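PDB 2PFE: alkaline serine protease, which probably hydrolyses peptide bonds within protein chains, as a serine endopeptidase of the chymotrypsin-like S1 family. Local coordinates for residues 55-59 with 120-126; 58-62 with 174-179; 150-156 with 168-172. One frame throughout, in Å; residues are numbered along the deposited sequence. Where two conformers were deposited one is given.

In the fold
The chain is the protease part of a longer precursor and has the two barrels of a chymotrypsin-like enzyme. Interactions 1 and 2 start from the same stretch, around R58 and D59: in interaction 1 this loop meets the hairpin at 120-126, and in interaction 2 the strand that follows packs on the helix at 174-179. Interaction 3 joins two strands of the other barrel, the second leading into that helix. Its centre lies about 10 Å from that of interaction 2 and 13 Å from that of interaction 1. D59, predicted charge-relay partner of H35 and S140, touches V125 and precedes M60; its OD2 lies 2.6 Å from S155 OG, and S155 borders the bound inhibitor.

Interaction 1 (55-59 with 120-126)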
ATOM      1  N   PHE A  55      11.872   3.668  -5.946  1.00  3.55           N
ATOM      2  CA  PHE A  55      11.333   2.929  -7.085  1.00  2.91           C
ATOM      3  C   PHE A  55      12.075   3.395  -8.314  1.00  3.51           C
ATOM      4  O   PHE A  55      12.191   4.587  -8.530  1.00  4.25           O
ATOM      5  CB  PHE A  55       9.822   3.175  -7.320  1.00  3.86           C
ATOM      6  CG  PHE A  55       9.312   2.511  -8.579  1.00  4.07           C
ATOM      7  CD1 PHE A  55       9.038   1.146  -8.580  1.00  4.49           C
ATOM      8  CD2 PHE A  55       9.174   3.226  -9.772  1.00  3.98           C
ATOM      9  CE1 PHE A  55       8.594   0.492  -9.749  1.00  4.34           C
ATOM     10  CE2 PHE A  55       8.732   2.589 -10.935  1.00  6.85           C
ATOM     11  CZ  PHE A  55       8.429   1.225 -10.924  1.00  4.79           C
ATOM     12  N   PRO A  56      12.549   2.460  -9.133  1.00  3.38           N
ATOM     13  CA  PRO A  56      12.547   0.979  -9.009  1.00  3.51           C
ATOM     14  C   PRO A  56      13.575   0.439  -7.997  1.00  3.37           C
ATOM     15  O   PRO A  56      14.012   1.170  -7.093  1.00  2.88           O
ATOM     16  CB  PRO A  56      12.882   0.520 -10.427  1.00  3.27           C
ATOM     17  CG  PRO A  56      13.768   1.646 -10.984  1.00  3.73           C
ATOM     18  CD  PRO A  56      13.166   2.911 -10.399  1.00  2.65           C
ATOM     19  N   GLY A  57      13.971  -0.820  -8.149  1.00  3.02           N
ATOM     20  CA  GLY A  57      14.813  -1.477  -7.155  1.00  3.67           C
ATOM     21  C   GLY A  57      13.962  -2.011  -6.021  1.00  4.13           C
ATOM     22  O   GLY A  57      13.895  -3.231  -5.787  1.00  4.25           O
ATOM     23  N   ARG A  58      13.335  -1.090  -5.291  1.00  3.57           N
ATOM     24  CA  ARG A  58      12.236  -1.425  -4.379  1.00  4.44           C
ATOM     25  C   ARG A  58      10.965  -0.778  -4.930  1.00  3.73           C
ATOM     26  O   ARG A  58      10.981  -0.234  -6.032  1.00  3.47           O
ATOM     27  CB  ARG A  58      12.543  -0.982  -2.944  1.00  5.13           C
ATOM     28  CG  ARG A  58      13.796  -1.610  -2.282  1.00  8.78           C
ATOM     29  CD  ARG A  58      13.604  -3.122  -1.967  1.00 15.90           C
ATOM     30  NE  ARG A  58      14.055  -3.486  -0.617  1.00 19.39           N
ATOM     31  CZ  ARG A  58      13.295  -4.049   0.335  1.00 18.75           C
ATOM     32  NH1 ARG A  58      12.014  -4.390   0.121  1.00 18.03           N
ATOM     33  NH2 ARG A  58      13.836  -4.306   1.517  1.00 20.03           N
ATOM     34  N   ASP A  59       9.865  -0.856  -4.184  1.00  3.89           N
ATOM     35  CA  ASP A  59       8.647  -0.147  -4.585  1.00  3.97           C
ATOM     36  C   ASP A  59       7.902   0.371  -3.361  1.00  3.85           C
ATOM     37  O   ASP A  59       6.790  -0.093  -3.012  1.00  4.50           O
ATOM     38  CB  ASP A  59       7.748  -0.987  -5.507  1.00  3.64           C
ATOM     39  CG  ASP A  59       6.658  -0.148  -6.165  1.00  4.99           C
ATOM     40  OD1 ASP A  59       6.645   1.090  -5.957  1.00  4.86           O
ATOM     41  OD2 ASP A  59       5.817  -0.701  -6.904  1.00  4.59           O
ATOM     42  N   TYR A 120       9.583  -4.712 -14.241  1.00  8.45           N
ATOM     43  CA  TYR A 120       8.650  -3.683 -14.707  1.00  8.73           C
ATOM     44  C   TYR A 120       9.272  -2.806 -15.818  1.00  9.25           C
ATOM     45  O   TYR A 120      10.498  -2.652 -15.909  1.00  8.07           O
ATOM     46  CB  TYR A 120       8.200  -2.762 -13.566  1.00  8.64           C
ATOM     47  CG  TYR A 120       7.432  -3.376 -12.403  1.00  7.56           C
ATOM     48  CD1 TYR A 120       7.840  -3.122 -11.085  1.00  7.47           C
ATOM     49  CD2 TYR A 120       6.278  -4.145 -12.595  1.00  7.58           C
ATOM     50  CE1 TYR A 120       7.135  -3.640  -9.986  1.00  7.97           C
ATOM     51  CE2 TYR A 120       5.562  -4.662 -11.501  1.00  6.80           C
ATOM     52  CZ  TYR A 120       6.005  -4.408 -10.198  1.00  6.63           C
ATOM     53  OH  TYR A 120       5.315  -4.892  -9.109  1.00  6.74           O
ATOM     54  N   ALA A 121       8.417  -2.199 -16.640  1.00 10.34           N
ATOM     55  CA  ALA A 121       8.868  -1.296 -17.705  1.00 10.77           C
ATOM     56  C   ALA A 121       9.741  -0.125 -17.216  1.00 10.93           C
ATOM     57  O   ALA A 121      10.618   0.318 -17.939  1.00 11.50           O
ATOM     58  CB  ALA A 121       7.669  -0.767 -18.513  1.00 11.57           C
ATOM     59  N   GLU A 122       9.508   0.350 -15.988  1.00 11.23           N
ATOM     60  CA  GLU A 122      10.292   1.462 -15.401  1.00 11.09           C
ATOM     61  C   GLU A 122      11.611   0.996 -14.790  1.00 10.54           C
ATOM     62  O   GLU A 122      12.491   1.804 -14.464  1.00 11.15           O
ATOM     63  CB  GLU A 122       9.483   2.190 -14.323  1.00 11.87           C
ATOM     64  CG  GLU A 122       8.305   2.974 -14.842  1.00 15.32           C
ATOM     65  CD  GLU A 122       7.089   2.106 -15.068  1.00 18.96           C
ATOM     66  OE1 GLU A 122       7.065   0.948 -14.582  1.00 19.38           O
ATOM     67  OE2 GLU A 122       6.144   2.587 -15.727  1.00 22.53           O
ATOM     68  N   GLY A 123      11.738  -0.314 -14.636  1.00  9.71           N
ATOM     69  CA  GLY A 123      12.928  -0.903 -14.082  1.00  8.52           C
ATOM     70  C   GLY A 123      12.558  -2.054 -13.175  1.00  6.69           C
ATOM     71  O   GLY A 123      11.397  -2.238 -12.805  1.00  7.19           O
ATOM     72  N   THR A 124      13.579  -2.803 -12.811  1.00  6.07           N
ATOM     73  CA  THR A 124      13.438  -4.038 -12.072  1.00  4.96           C
ATOM     74  C   THR A 124      13.220  -3.731 -10.586  1.00  4.72           C
ATOM     75  O   THR A 124      13.870  -2.841 -10.001  1.00  3.71           O
ATOM     76  CB  THR A 124      14.655  -4.924 -12.338  1.00  4.96           C
ATOM     77  OG1 THR A 124      14.666  -5.253 -13.737  1.00  7.61           O
ATOM     78  CG2 THR A 124      14.594  -6.196 -11.515  1.00  5.84           C
ATOM     79  N   VAL A 125      12.290  -4.462  -9.999  1.00  3.96           N
ATOM     80  CA  VAL A 125      12.015  -4.347  -8.569  1.00  4.67           C
ATOM     81  C   VAL A 125      12.215  -5.714  -7.920  1.00  5.11           C
ATOM     82  O   VAL A 125      11.748  -6.735  -8.440  1.00  4.53           O
ATOM     83  CB  VAL A 125      10.582  -3.837  -8.287  1.00  4.61           C
ATOM     84  CG1 VAL A 125      10.289  -3.872  -6.794  1.00  6.10           C
ATOM     85  CG2 VAL A 125      10.435  -2.417  -8.787  1.00  4.22           C
ATOM     86  N   THR A 126      12.917  -5.725  -6.786  1.00  4.36           N
ATOM     87  CA  THR A 126      13.228  -6.969  -6.060  1.00  4.33           C
ATOM     88  C   THR A 126      12.482  -7.004  -4.719  1.00  3.86           C
ATOM     89  O   THR A 126      11.887  -6.001  -4.306  1.00  4.16           O
ATOM     90  CB  THR A 126      14.761  -7.112  -5.802  1.00  4.31           C
ATOM     91  OG1 THR A 126      15.182  -6.123  -4.859  1.00  5.64           O
ATOM     92  CG2 THR A 126      15.569  -6.965  -7.090  1.00  5.00           C
TER
HETATM   93  O   HOH W   1      10.960  -4.703  -2.242  1.00 15.87           O
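F55 and V125 meet where the loop before strand 60-65 touches the β-hairpin of strands 116-120 and 123-126, a contact between the N-terminal barrel of the chymotrypsin-like fold and its C-terminal domain. A type I turn from Y120 to G123 reverses the hairpin. F55 extends its ring toward it because chi1 (174°) sets CG opposite the backbone N. CE1 lies 3.6 Å from V125 CG2, the two side chains crossing at about a right angle, while Y120 CD1 comes in at the ring edge. CE2 lies 3.5 Å from E122 CB, met obliquely, and P56 CB covers one face, an overlap that goes with the cis peptide between F55 and P56. Trimming F55 to an alanine would probably open a gap beside V125 CG2 and leave E122 CB and the P56 ring without the aromatic surface they rest on. V125, β-branched and buried, also sets CG2 against R58 O.

G57 ties the backbones together. Its N gives a 2.7 Å bond to T124 O, and its O accepts an almost straight one (178°) from T126 N at 2.9 Å. Phi is positive here, and any CB would jam against P56 O, hence glycine. The chain leads on to D59, whose OD2 bonds H35 and S155. Beyond G57, one water accepts from R58 NH1 and donates to T126 O, each at 2.6 Å.

Interaction 2 (58-62 with 174-179)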
ATOM      1  N   ARG A  58      13.335  -1.090  -5.291  1.00  3.57           N
ATOM      2  CA  ARG A  58      12.236  -1.425  -4.379  1.00  4.44           C
ATOM      3  C   ARG A  58      10.965  -0.778  -4.930  1.00  3.73           C
ATOM      4  O   ARG A  58      10.981  -0.234  -6.032  1.00  3.47           O
ATOM      5  CB  ARG A  58      12.543  -0.982  -2.944  1.00  5.13           C
ATOM      6  CG  ARG A  58      13.796  -1.610  -2.282  1.00  8.78           C
ATOM      7  CD  ARG A  58      13.604  -3.122  -1.967  1.00 15.90           C
ATOM      8  NE  ARG A  58      14.055  -3.486  -0.617  1.00 19.39           N
ATOM      9  CZ  ARG A  58      13.295  -4.049   0.335  1.00 18.75           C
ATOM     10  NH1 ARG A  58      12.014  -4.390   0.121  1.00 18.03           N
ATOM     11  NH2 ARG A  58      13.836  -4.306   1.517  1.00 20.03           N
ATOM     12  N   ASP A  59       9.865  -0.856  -4.184  1.00  3.89           N
ATOM     13  CA  ASP A  59       8.647  -0.147  -4.585  1.00  3.97           C
ATOM     14  C   ASP A  59       7.902   0.371  -3.361  1.00  3.85           C
ATOM     15  O   ASP A  59       6.790  -0.093  -3.012  1.00  4.50           O
ATOM     16  CB  ASP A  59       7.748  -0.987  -5.507  1.00  3.64           C
ATOM     17  CG  ASP A  59       6.658  -0.148  -6.165  1.00  4.99           C
ATOM     18  OD1 ASP A  59       6.645   1.090  -5.957  1.00  4.86           O
ATOM     19  OD2 ASP A  59       5.817  -0.701  -6.904  1.00  4.59           O
ATOM     20  N   MET A  60       8.549   1.327  -2.701  1.00  4.33           N
ATOM     21  CA  MET A  60       8.134   1.795  -1.398  1.00  4.84           C
ATOM     22  C   MET A  60       8.186   3.324  -1.322  1.00  3.74           C
ATOM     23  O   MET A  60       9.110   3.954  -1.858  1.00  3.23           O
ATOM     24  CB  MET A  60       9.023   1.180  -0.317  1.00  5.28           C
ATOM     25  CG  MET A  60      10.504   1.463  -0.473  1.00  4.96           C
ATOM     26  SD  MET A  60      11.440   0.647   0.810  1.00  8.27           S
ATOM     27  CE  MET A  60      11.218  -1.075   0.550  1.00 13.55           C
ATOM     28  N   GLY A  61       7.228   3.899  -0.607  1.00  3.52           N
ATOM     29  CA  GLY A  61       7.123   5.344  -0.500  1.00  3.48           C
ATOM     30  C   GLY A  61       6.238   5.728   0.652  1.00  3.58           C
ATOM     31  O   GLY A  61       5.550   4.869   1.245  1.00  3.68           O
ATOM     32  N   TRP A  62       6.256   7.010   0.975  1.00  4.19           N
ATOM     33  CA  TRP A  62       5.256   7.548   1.867  1.00  3.89           C
ATOM     34  C   TRP A  62       4.958   8.999   1.543  1.00  4.13           C
ATOM     35  O   TRP A  62       5.780   9.702   0.943  1.00  4.12           O
ATOM     36  CB  TRP A  62       5.630   7.338   3.348  1.00  5.00           C
ATOM     37  CG  TRP A  62       6.634   8.280   3.903  1.00  4.53           C
ATOM     38  CD1 TRP A  62       7.979   8.289   3.661  1.00  5.45           C
ATOM     39  CD2 TRP A  62       6.386   9.334   4.848  1.00  4.63           C
ATOM     40  NE1 TRP A  62       8.580   9.294   4.385  1.00  5.68           N
ATOM     41  CE2 TRP A  62       7.634   9.940   5.130  1.00  5.33           C
ATOM     42  CE3 TRP A  62       5.237   9.817   5.485  1.00  6.64           C
ATOM     43  CZ2 TRP A  62       7.764  11.031   6.005  1.00  5.66           C
ATOM     44  CZ3 TRP A  62       5.365  10.906   6.370  1.00  5.33           C
ATOM     45  CH2 TRP A  62       6.620  11.497   6.613  1.00  4.66           C
ATOM     46  N   PRO A 174      10.058  -3.528   5.671  1.00  5.43           N
ATOM     47  CA  PRO A 174      11.174  -2.824   5.039  1.00  5.31           C
ATOM     48  C   PRO A 174      10.878  -1.356   4.723  1.00  5.65           C
ATOM     49  O   PRO A 174      11.782  -0.532   4.777  1.00  6.07           O
ATOM     50  CB  PRO A 174      11.406  -3.615   3.747  1.00  6.39           C
ATOM     51  CG  PRO A 174      10.926  -4.978   4.062  1.00  6.78           C
ATOM     52  CD  PRO A 174       9.709  -4.748   4.913  1.00  5.66           C
ATOM     53  N   LEU A 175       9.628  -1.045   4.382  1.00  4.68           N
ATOM     54  CA  LEU A 175       9.222   0.313   4.049  1.00  4.95           C
ATOM     55  C   LEU A 175       9.293   1.185   5.320  1.00  5.01           C
ATOM     56  O   LEU A 175       9.875   2.275   5.317  1.00  5.59           O
ATOM     57  CB  LEU A 175       7.806   0.299   3.437  1.00  5.74           C
ATOM     58  CG  LEU A 175       7.225   1.636   2.956  1.00  5.11           C
ATOM     59  CD1 LEU A 175       6.102   1.371   1.950  1.00  5.72           C
ATOM     60  CD2 LEU A 175       6.714   2.478   4.101  1.00  7.19           C
ATOM     61  N   LEU A 176       8.749   0.679   6.419  1.00  5.05           N
ATOM     62  CA  LEU A 176       8.736   1.448   7.664  1.00  5.05           C
ATOM     63  C   LEU A 176      10.173   1.677   8.126  1.00  4.41           C
ATOM     64  O   LEU A 176      10.540   2.767   8.577  1.00  3.60           O
ATOM     65  CB  LEU A 176       7.954   0.725   8.758  1.00  4.71           C
ATOM     66  CG  LEU A 176       6.499   0.404   8.427  1.00  4.71           C
ATOM     67  CD1 LEU A 176       5.955  -0.539   9.506  1.00  5.43           C
ATOM     68  CD2 LEU A 176       5.701   1.706   8.348  1.00  5.30           C
ATOM     69  N   SER A 177      10.995   0.641   7.991  1.00  4.06           N
ATOM     70  CA  SER A 177      12.403   0.736   8.394  1.00  4.60           C
ATOM     71  C   SER A 177      13.188   1.746   7.542  1.00  4.43           C
ATOM     72  O   SER A 177      13.903   2.592   8.080  1.00  5.57           O
ATOM     73  CB  SER A 177      13.070  -0.640   8.376  1.00  4.27           C
ATOM     74  OG  SER A 177      14.447  -0.556   8.698  0.75  7.27           O
ATOM     75  N   TYR A 178      13.053   1.652   6.219  1.00  4.26           N
ATOM     76  CA  TYR A 178      13.852   2.503   5.329  1.00  4.46           C
ATOM     77  C   TYR A 178      13.589   3.977   5.585  1.00  4.02           C
ATOM     78  O   TYR A 178      14.504   4.789   5.591  1.00  4.30           O
ATOM     79  CB  TYR A 178      13.543   2.207   3.869  1.00  4.46           C
ATOM     80  CG  TYR A 178      14.565   2.817   2.918  1.00  4.08           C
ATOM     81  CD1 TYR A 178      15.769   2.163   2.660  1.00  4.96           C
ATOM     82  CD2 TYR A 178      14.337   4.051   2.296  1.00  6.07           C
ATOM     83  CE1 TYR A 178      16.725   2.711   1.791  1.00  6.07           C
ATOM     84  CE2 TYR A 178      15.290   4.614   1.436  1.00  6.68           C
ATOM     85  CZ  TYR A 178      16.479   3.945   1.192  1.00  6.38           C
ATOM     86  OH  TYR A 178      17.421   4.484   0.352  1.00  4.81           O
ATOM     87  N   PHE A 179      12.307   4.302   5.741  1.00  4.88           N
ATOM     88  CA  PHE A 179      11.891   5.697   5.894  1.00  4.47           C
ATOM     89  C   PHE A 179      11.794   6.171   7.344  1.00  4.81           C
ATOM     90  O   PHE A 179      11.448   7.329   7.595  1.00  5.99           O
ATOM     91  CB  PHE A 179      10.575   5.958   5.149  1.00  4.35           C
ATOM     92  CG  PHE A 179      10.685   5.763   3.669  1.00  4.88           C
ATOM     93  CD1 PHE A 179       9.988   4.728   3.050  1.00  6.01           C
ATOM     94  CD2 PHE A 179      11.522   6.582   2.899  1.00  3.80           C
ATOM     95  CE1 PHE A 179      10.084   4.514   1.683  1.00  5.37           C
ATOM     96  CE2 PHE A 179      11.624   6.371   1.526  1.00  6.94           C
ATOM     97  CZ  PHE A 179      10.912   5.334   0.920  1.00  5.94           C
TER
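M60 and L175 begin the apolar packing, with M60 CB 3.7 Å from L175 CD1. That leucine methyl also rests on G61 O. M60 has its CG wedged between backbone N and carbonyl carbon (chi1 58°), and the unbranched chain then runs over the helix: CG meets F179 CE1 at 3.8 Å, and CE ends near P174 CB.

Sulfur and aromatic groups form a second set. M60 SD makes oblique Met-aromatic contacts with Y178 and F179, its distance to the Y178 centroid being 5.1 Å. W62 CD1 lies over one face of the F179 ring, 3.7 Å from F179 CG; the two ring planes are inclined at 51°, an oblique pairing. At its edge the F179 ring meets M60 O.

The charged member is R58, whose NH2 approaches P174 CB to 3.4 Å while M60 CE covers one face of the guanidinium.

The axes of strand 60-62 and helix 174-179 approach to 8.4 Å, their directions 61° apart: this is the C-terminal helix packed against the N-terminal barrel, as in chymotrypsin-like proteases.

Interaction 3 (150-156 with 168-172); sequences AQGVTSG and FFQPI. With AES (4-(2-aminoethyl)benzenesulfonyl fluoride), chain D.
F168 O is gripped by two successive amides, S155 N at 2.9 Å and G156 N in a weaker, 3.3 Å bond. Two residues facing one make this a classic β bulge in the antiparallel hairpin of strands 149-157 and 164-171, part of the C-terminal barrel. Beyond the bulge F168 N returns a bond of 2.8 Å to G156 O, almost straight at hydrogen but reaching the oxygen from above its carbonyl plane. On the other side V153 and Q170 form a hydrogen-bonded pair: V153 N gives to Q170 O and Q170 N to V153 O, the latter bond in the carbonyl plane. Further along, I172 N bonds Q151 O from well above the carbonyl plane, at a C=O...N angle of only 115°.

F169 CG stands between its backbone N and carbonyl carbon (chi1 73°), which brings the ring against the neighbouring strand, met obliquely, with CE1 3.3 Å from Q151 O and CD1 3.7 Å from G152 CA. A CB on G152 would run into that ring and into Q170 O, so glycine suits the site. V153 CG2 lies alongside Q170 CB, two chains pointing the same way, and I172 CG2 packs on A150 CB. The buried Q151 amide is satisfied by A91 N at OE1 and by Q89 O and Q149 O at NE2.

At the bulge end the strand borders the bound AES. T154 OG1 is taken up by W144, and CG2 lies beside the sulfonyl. G156 N lies 3.0 Å from AES O1S. S155 OG bonds both D59 and Y120; as in related serine proteases, this buried hydroxyl probably helps position the relay aspartate, while its strand forms a wall of the substrate cleft.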
ATOM      1  N   ALA A 150      -0.670  -5.861   9.275  1.00  3.88           N
ATOM      2  CA  ALA A 150      -0.216  -5.233   8.034  1.00  3.45           C
ATOM      3  C   ALA A 150       0.877  -6.077   7.388  1.00  3.38           C
ATOM      4  O   ALA A 150       1.812  -6.516   8.070  1.00  3.58           O
ATOM      5  CB  ALA A 150       0.316  -3.831   8.331  1.00  2.93           C
ATOM      6  N   GLN A 151       0.758  -6.298   6.079  1.00  2.59           N
ATOM      7  CA  GLN A 151       1.706  -7.109   5.296  1.00  3.55           C
ATOM      8  C   GLN A 151       2.511  -6.332   4.272  1.00  3.56           C
ATOM      9  O   GLN A 151       3.680  -6.668   4.058  1.00  3.47           O
ATOM     10  CB  GLN A 151       0.992  -8.265   4.571  1.00  3.56           C
ATOM     11  CG  GLN A 151       0.283  -9.241   5.515  1.00  3.13           C
ATOM     12  CD  GLN A 151       1.205  -9.819   6.562  1.00  5.13           C
ATOM     13  OE1 GLN A 151       2.270 -10.326   6.221  1.00  3.70           O
ATOM     14  NE2 GLN A 151       0.811  -9.742   7.844  1.00  4.21           N
ATOM     15  N   GLY A 152       1.890  -5.344   3.610  1.00  2.25           N
ATOM     16  CA  GLY A 152       2.544  -4.704   2.480  1.00  3.81           C
ATOM     17  C   GLY A 152       1.641  -3.723   1.792  1.00  3.44           C
ATOM     18  O   GLY A 152       0.514  -3.501   2.242  1.00  4.04           O
ATOM     19  N   VAL A 153       2.167  -3.152   0.716  1.00  3.50           N
ATOM     20  CA  VAL A 153       1.427  -2.254  -0.139  1.00  3.51           C
ATOM     21  C   VAL A 153       1.490  -2.757  -1.580  1.00  3.83           C
ATOM     22  O   VAL A 153       2.503  -3.315  -2.011  1.00  4.24           O
ATOM     23  CB  VAL A 153       1.949  -0.792  -0.032  1.00  3.69           C
ATOM     24  CG1 VAL A 153       1.714  -0.241   1.382  1.00  4.89           C
ATOM     25  CG2 VAL A 153       3.412  -0.714  -0.366  1.00  5.33           C
ATOM     26  N   THR A 154       0.414  -2.537  -2.333  1.00  3.60           N
ATOM     27  CA  THR A 154       0.330  -3.094  -3.677  1.00  3.90           C
ATOM     28  C   THR A 154       1.353  -2.463  -4.622  1.00  4.05           C
ATOM     29  O   THR A 154       1.397  -1.233  -4.804  1.00  4.42           O
ATOM     30  CB  THR A 154      -1.070  -2.907  -4.262  1.00  3.63           C
ATOM     31  OG1 THR A 154      -2.021  -3.492  -3.355  1.00  4.40           O
ATOM     32  CG2 THR A 154      -1.182  -3.598  -5.637  1.00  4.87           C
ATOM     33  N   SER A 155       2.154  -3.324  -5.253  1.00  4.47           N
ATOM     34  CA  SER A 155       3.191  -2.877  -6.187  1.00  4.66           C
ATOM     35  C   SER A 155       2.837  -3.067  -7.655  1.00  5.05           C
ATOM     36  O   SER A 155       3.163  -2.206  -8.478  1.00  5.97           O
ATOM     37  CB  SER A 155       4.520  -3.597  -5.883  1.00  5.36           C
ATOM     38  OG  SER A 155       5.554  -3.305  -6.829  1.00  4.12           O
ATOM     39  N   GLY A 156       2.199  -4.183  -8.000  1.00  4.44           N
ATOM     40  CA  GLY A 156       2.060  -4.511  -9.411  1.00  6.25           C
ATOM     41  C   GLY A 156       1.412  -5.846  -9.620  1.00  6.84           C
ATOM     42  O   GLY A 156       0.991  -6.494  -8.667  1.00  8.28           O
ATOM     43  N   PHE A 168       1.613  -8.540  -6.831  1.00  4.42           N
ATOM     44  CA  PHE A 168       2.815  -8.423  -6.019  1.00  3.03           C
ATOM     45  C   PHE A 168       2.645  -7.292  -5.007  1.00  3.21           C
ATOM     46  O   PHE A 168       2.167  -6.209  -5.359  1.00  4.20           O
ATOM     47  CB  PHE A 168       4.027  -8.137  -6.917  1.00  3.48           C
ATOM     48  CG  PHE A 168       4.339  -9.245  -7.849  1.00  4.15           C
ATOM     49  CD1 PHE A 168       3.787  -9.297  -9.126  1.00  6.71           C
ATOM     50  CD2 PHE A 168       5.177 -10.257  -7.438  1.00  4.34           C
ATOM     51  CE1 PHE A 168       4.104 -10.367  -9.993  1.00  8.12           C
ATOM     52  CE2 PHE A 168       5.511 -11.313  -8.285  1.00  6.10           C
ATOM     53  CZ  PHE A 168       4.969 -11.382  -9.538  1.00  5.90           C
ATOM     54  N   PHE A 169       3.104  -7.524  -3.784  1.00  3.38           N
ATOM     55  CA  PHE A 169       3.207  -6.463  -2.796  1.00  3.79           C
ATOM     56  C   PHE A 169       4.631  -6.198  -2.303  1.00  4.92           C
ATOM     57  O   PHE A 169       5.443  -7.110  -2.220  1.00  4.30           O
ATOM     58  CB  PHE A 169       2.173  -6.619  -1.651  1.00  2.85           C
ATOM     59  CG  PHE A 169       2.430  -7.728  -0.649  1.00  3.29           C
ATOM     60  CD1 PHE A 169       3.399  -7.582   0.342  1.00  3.93           C
ATOM     61  CD2 PHE A 169       1.584  -8.858  -0.605  1.00  3.41           C
ATOM     62  CE1 PHE A 169       3.556  -8.549   1.329  1.00  4.63           C
ATOM     63  CE2 PHE A 169       1.734  -9.824   0.371  1.00  4.11           C
ATOM     64  CZ  PHE A 169       2.719  -9.671   1.358  1.00  3.26           C
ATOM     65  N   GLN A 170       4.871  -4.926  -1.981  1.00  4.04           N
ATOM     66  CA  GLN A 170       6.084  -4.488  -1.296  1.00  3.52           C
ATOM     67  C   GLN A 170       5.820  -4.710   0.191  1.00  4.35           C
ATOM     68  O   GLN A 170       4.923  -4.098   0.741  1.00  3.75           O
ATOM     69  CB  GLN A 170       6.294  -2.996  -1.617  1.00  4.33           C
ATOM     70  CG  GLN A 170       7.142  -2.228  -0.631  1.00  3.41           C
ATOM     71  CD  GLN A 170       8.585  -2.708  -0.612  1.00  4.25           C
ATOM     72  OE1 GLN A 170       9.077  -3.213   0.406  1.00  6.94           O
ATOM     73  NE2 GLN A 170       9.267  -2.580  -1.747  1.00  4.09           N
ATOM     74  N   PRO A 171       6.573  -5.607   0.848  1.00  3.63           N
ATOM     75  CA  PRO A 171       6.400  -5.832   2.285  1.00  4.74           C
ATOM     76  C   PRO A 171       6.511  -4.533   3.101  1.00  4.37           C
ATOM     77  O   PRO A 171       7.296  -3.622   2.760  1.00  4.41           O
ATOM     78  CB  PRO A 171       7.506  -6.847   2.632  1.00  4.78           C
ATOM     79  CG  PRO A 171       7.695  -7.585   1.329  1.00  3.96           C
ATOM     80  CD  PRO A 171       7.593  -6.503   0.277  1.00  4.31           C
ATOM     81  N   ILE A 172       5.682  -4.437   4.133  1.00  4.21           N
ATOM     82  CA  ILE A 172       5.552  -3.184   4.874  1.00  4.41           C
ATOM     83  C   ILE A 172       6.711  -2.899   5.809  1.00  4.58           C
ATOM     84  O   ILE A 172       7.141  -1.751   5.928  1.00  5.08           O
ATOM     85  CB  ILE A 172       4.203  -3.082   5.624  1.00  3.79           C
ATOM     86  CG1 ILE A 172       3.986  -1.680   6.221  1.00  4.40           C
ATOM     87  CG2 ILE A 172       4.065  -4.147   6.721  1.00  5.32           C
ATOM     88  CD1 ILE A 172       3.938  -0.555   5.193  1.00  6.05           C
TER
HETATM   89  C3  AES D1002      -2.154  -2.652 -12.573  1.00 19.87           C
HETATM   90  C2  AES D1002      -1.700  -1.833 -11.535  1.00 20.34           C
HETATM   91  C1  AES D1002      -1.595  -2.358 -10.246  1.00 19.84           C
HETATM   92  S   AES D1002      -1.065  -1.410  -8.856  1.00 18.07           S
HETATM   93  O1S AES D1002       0.226  -1.881  -8.260  1.00 15.69           O
HETATM   94  O2S AES D1002      -2.385  -1.913  -7.761  1.00 20.38           O
HETATM   95  C6  AES D1002      -1.972  -3.678  -9.996  1.00 19.69           C
HETATM   96  C5  AES D1002      -2.419  -4.492 -11.030  1.00 19.73           C
HETATM   97  C4  AES D1002      -2.521  -3.986 -12.321  1.00 20.15           C
HETATM   98  C7  AES D1002      -3.021  -4.937 -13.401  1.00 21.57           C
HETATM   99  C8  AES D1002      -2.602  -4.514 -14.806  1.00 23.83           C
HETATM  100  N8  AES D1002      -2.467  -5.672 -15.670  1.00 26.10           N